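Local atomic coordinates of SIRV coat protein (Sulfolobus islandicus rudivirus 1 variant YNP, PDB entry 3F2E), a protein that serves as the coat protein of a rudivirus, probably helping to package the viral DNA, and has a C-terminal domain that folds as a four-helix bundle. Residues A[22-26]-A[27-31]. Numbering follows the deposited sequence.
Sequences YGITG and PNRAI
Arg29 reaches back to Ile24 and Gly26 and closes the loop with two hydrogen bonds, one from its guanidinium and one from its backbone N. The guanidinium NH1 donates a hydrogen bond to Ile24 O at 3.0 Å. The approach lies nearly in line with the C=O bond, and the acceptor sits at the guanidinium edge some 18° from its plane. The angle at the hydrogen, 139°, shows a bond that is far from straight. The bend at chi3 (65°) turns the end of the chain toward this carbonyl, while the aliphatic part runs past the backbone of Thr25, with Arg29 CG 3.7 Å from Thr25 CA. At the other end Arg29 N donates to Gly26 O at 3.1 Å, a straighter bond whose donor stands above the carbonyl plane.

Thr25 O and Asn28 N, 4.2 Å apart and so too distant to bond directly, are joined through a water. It donates to Thr25 O at 2.8 Å and accepts from Asn28 N at 3.0 Å. Thus three successive loop carbonyls, those of Ile24, Thr25 and Gly26, are met by a side chain, a water and a backbone amide. Ile24 and Arg29 also pack against each other, their side chains passing at a slant, with Ile24 CG2 4.1 Å from Arg29 CG, and both side chains also touch Leu19 of helix 9-22.

After the Schellman motif at Gly23 that closes helix 9-22, the bond from Arg29 N to Gly26 O defines a type I beta turn at 26-29; with Ala30 N bonded to Pro27 O, it leads into helix 29-46, in a surface loop joining two helices of the four-helix bundle.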
ATOM      1  N   TYR A  22     -12.774   5.394   2.045  1.00 13.84           N
ATOM      2  CA  TYR A  22     -12.303   6.742   2.365  1.00 13.90           C
ATOM      3  C   TYR A  22     -12.834   7.829   1.432  1.00 13.29           C
ATOM      4  O   TYR A  22     -12.538   9.016   1.614  1.00 13.45           O
ATOM      5  CB  TYR A  22     -10.758   6.771   2.432  1.00 14.19           C
ATOM      6  CG  TYR A  22     -10.234   6.108   3.691  1.00 12.84           C
ATOM      7  CD1 TYR A  22     -10.049   4.729   3.754  1.00 15.91           C
ATOM      8  CD2 TYR A  22      -9.980   6.856   4.835  1.00 17.05           C
ATOM      9  CE1 TYR A  22      -9.601   4.119   4.924  1.00 17.85           C
ATOM     10  CE2 TYR A  22      -9.536   6.258   6.002  1.00 16.26           C
ATOM     11  CZ  TYR A  22      -9.349   4.892   6.041  1.00 17.67           C
ATOM     12  OH  TYR A  22      -8.909   4.305   7.209  1.00 20.49           O
ATOM     13  N   GLY A  23     -13.639   7.433   0.451  1.00 16.01           N
ATOM     14  CA  GLY A  23     -14.245   8.402  -0.451  1.00 15.23           C
ATOM     15  C   GLY A  23     -13.261   9.061  -1.407  1.00 15.38           C
ATOM     16  O   GLY A  23     -13.463  10.196  -1.839  1.00 18.25           O
ATOM     17  N   ILE A  24     -12.201   8.345  -1.756  1.00 16.00           N
ATOM     18  CA  ILE A  24     -11.160   8.910  -2.616  1.00 19.29           C
ATOM     19  C   ILE A  24     -11.442   8.628  -4.094  1.00 16.89           C
ATOM     20  O   ILE A  24     -11.530   7.471  -4.508  1.00 17.76           O
ATOM     21  CB  ILE A  24      -9.764   8.403  -2.199  1.00 17.75           C
ATOM     22  CG1 ILE A  24      -9.425   8.927  -0.802  1.00 16.46           C
ATOM     23  CG2 ILE A  24      -8.702   8.827  -3.219  1.00 19.00           C
ATOM     24  CD1 ILE A  24      -8.236   8.247  -0.148  1.00 18.39           C
ATOM     25  N   THR A  25     -11.628   9.698  -4.871  1.00 21.30           N
ATOM     26  CA  THR A  25     -11.795   9.589  -6.322  1.00 19.30           C
ATOM     27  C   THR A  25     -10.913  10.622  -7.020  1.00 18.86           C
ATOM     28  O   THR A  25     -10.212  11.399  -6.370  1.00 21.87           O
ATOM     29  CB  THR A  25     -13.270   9.779  -6.772  1.00 22.74           C
ATOM     30  OG1 THR A  25     -13.731  11.066  -6.353  1.00 25.45           O
ATOM     31  CG2 THR A  25     -14.177   8.691  -6.184  1.00 26.24           C
ATOM     32  N   GLY A  26     -10.938  10.624  -8.347  1.00 21.46           N
ATOM     33  CA  GLY A  26     -10.143  11.574  -9.102  1.00 22.44           C
ATOM     34  C   GLY A  26      -8.684  11.170  -9.202  1.00 23.42           C
ATOM     35  O   GLY A  26      -8.339  10.011  -8.971  1.00 22.19           O
ATOM     36  N   PRO A  27      -7.817  12.127  -9.561  1.00 26.98           N
ATOM     37  CA  PRO A  27      -6.387  11.885  -9.790  1.00 30.03           C
ATOM     38  C   PRO A  27      -5.664  11.272  -8.594  1.00 25.61           C
ATOM     39  O   PRO A  27      -4.697  10.537  -8.790  1.00 24.96           O
ATOM     40  CB  PRO A  27      -5.838  13.289 -10.067  1.00 31.47           C
ATOM     41  CG  PRO A  27      -7.002  14.041 -10.612  1.00 42.18           C
ATOM     42  CD  PRO A  27      -8.199  13.516  -9.874  1.00 35.48           C
ATOM     43  N   ASN A  28      -6.117  11.570  -7.381  1.00 24.06           N
ATOM     44  CA  ASN A  28      -5.444  11.068  -6.187  1.00 23.64           C
ATOM     45  C   ASN A  28      -5.497   9.544  -6.054  1.00 16.75           C
ATOM     46  O   ASN A  28      -4.683   8.950  -5.343  1.00 20.50           O
ATOM     47  CB  ASN A  28      -5.991  11.747  -4.927  1.00 27.79           C
ATOM     48  CG  ASN A  28      -5.537  13.194  -4.801  1.00 36.73           C
ATOM     49  OD1 ASN A  28      -4.695  13.663  -5.572  1.00 36.30           O
ATOM     50  ND2 ASN A  28      -6.093  13.907  -3.827  1.00 43.08           N
ATOM     51  N   ARG A  29      -6.443   8.904  -6.735  1.00 15.82           N
ATOM     52  CA  ARG A  29      -6.528   7.443  -6.675  1.00 16.34           C
ATOM     53  C   ARG A  29      -5.222   6.808  -7.142  1.00 18.90           C
ATOM     54  O   ARG A  29      -4.806   5.763  -6.628  1.00 17.91           O
ATOM     55  CB  ARG A  29      -7.678   6.918  -7.535  1.00 18.12           C
ATOM     56  CG  ARG A  29      -9.066   7.262  -7.013  1.00 17.72           C
ATOM     57  CD  ARG A  29     -10.136   6.789  -7.995  1.00 21.30           C
ATOM     58  NE  ARG A  29     -10.166   5.334  -8.124  1.00 23.86           N
ATOM     59  CZ  ARG A  29     -10.857   4.526  -7.323  1.00 28.94           C
ATOM     60  NH1 ARG A  29     -11.567   5.039  -6.326  1.00 24.47           N
ATOM     61  NH2 ARG A  29     -10.838   3.208  -7.515  1.00 26.90           N
ATOM     62  N   ALA A  30      -4.593   7.446  -8.128  1.00 18.90           N
ATOM     63  CA  ALA A  30      -3.384   6.916  -8.748  1.00 20.59           C
ATOM     64  C   ALA A  30      -2.236   6.777  -7.760  1.00 17.68           C
ATOM     65  O   ALA A  30      -1.419   5.862  -7.885  1.00 19.61           O
ATOM     66  CB  ALA A  30      -2.962   7.793  -9.938  1.00 23.33           C
ATOM     67  N   ILE A  31      -2.171   7.683  -6.788  1.00 18.96           N
ATOM     68  CA  ILE A  31      -1.157   7.622  -5.733  1.00 21.93           C
ATOM     69  C   ILE A  31      -1.234   6.277  -5.010  1.00 19.41           C
ATOM     70  O   ILE A  31      -0.228   5.588  -4.805  1.00 16.52           O
ATOM     71  CB  ILE A  31      -1.370   8.739  -4.681  1.00 22.10           C
ATOM     72  CG1 ILE A  31      -1.285  10.125  -5.323  1.00 24.97           C
ATOM     73  CG2 ILE A  31      -0.363   8.615  -3.544  1.00 23.80           C
ATOM     74  CD1 ILE A  31      -1.672  11.248  -4.369  1.00 31.75           C
TER
HETATM   75  O   HOH W   1      -8.238  13.433  -6.524  1.00 30.47           O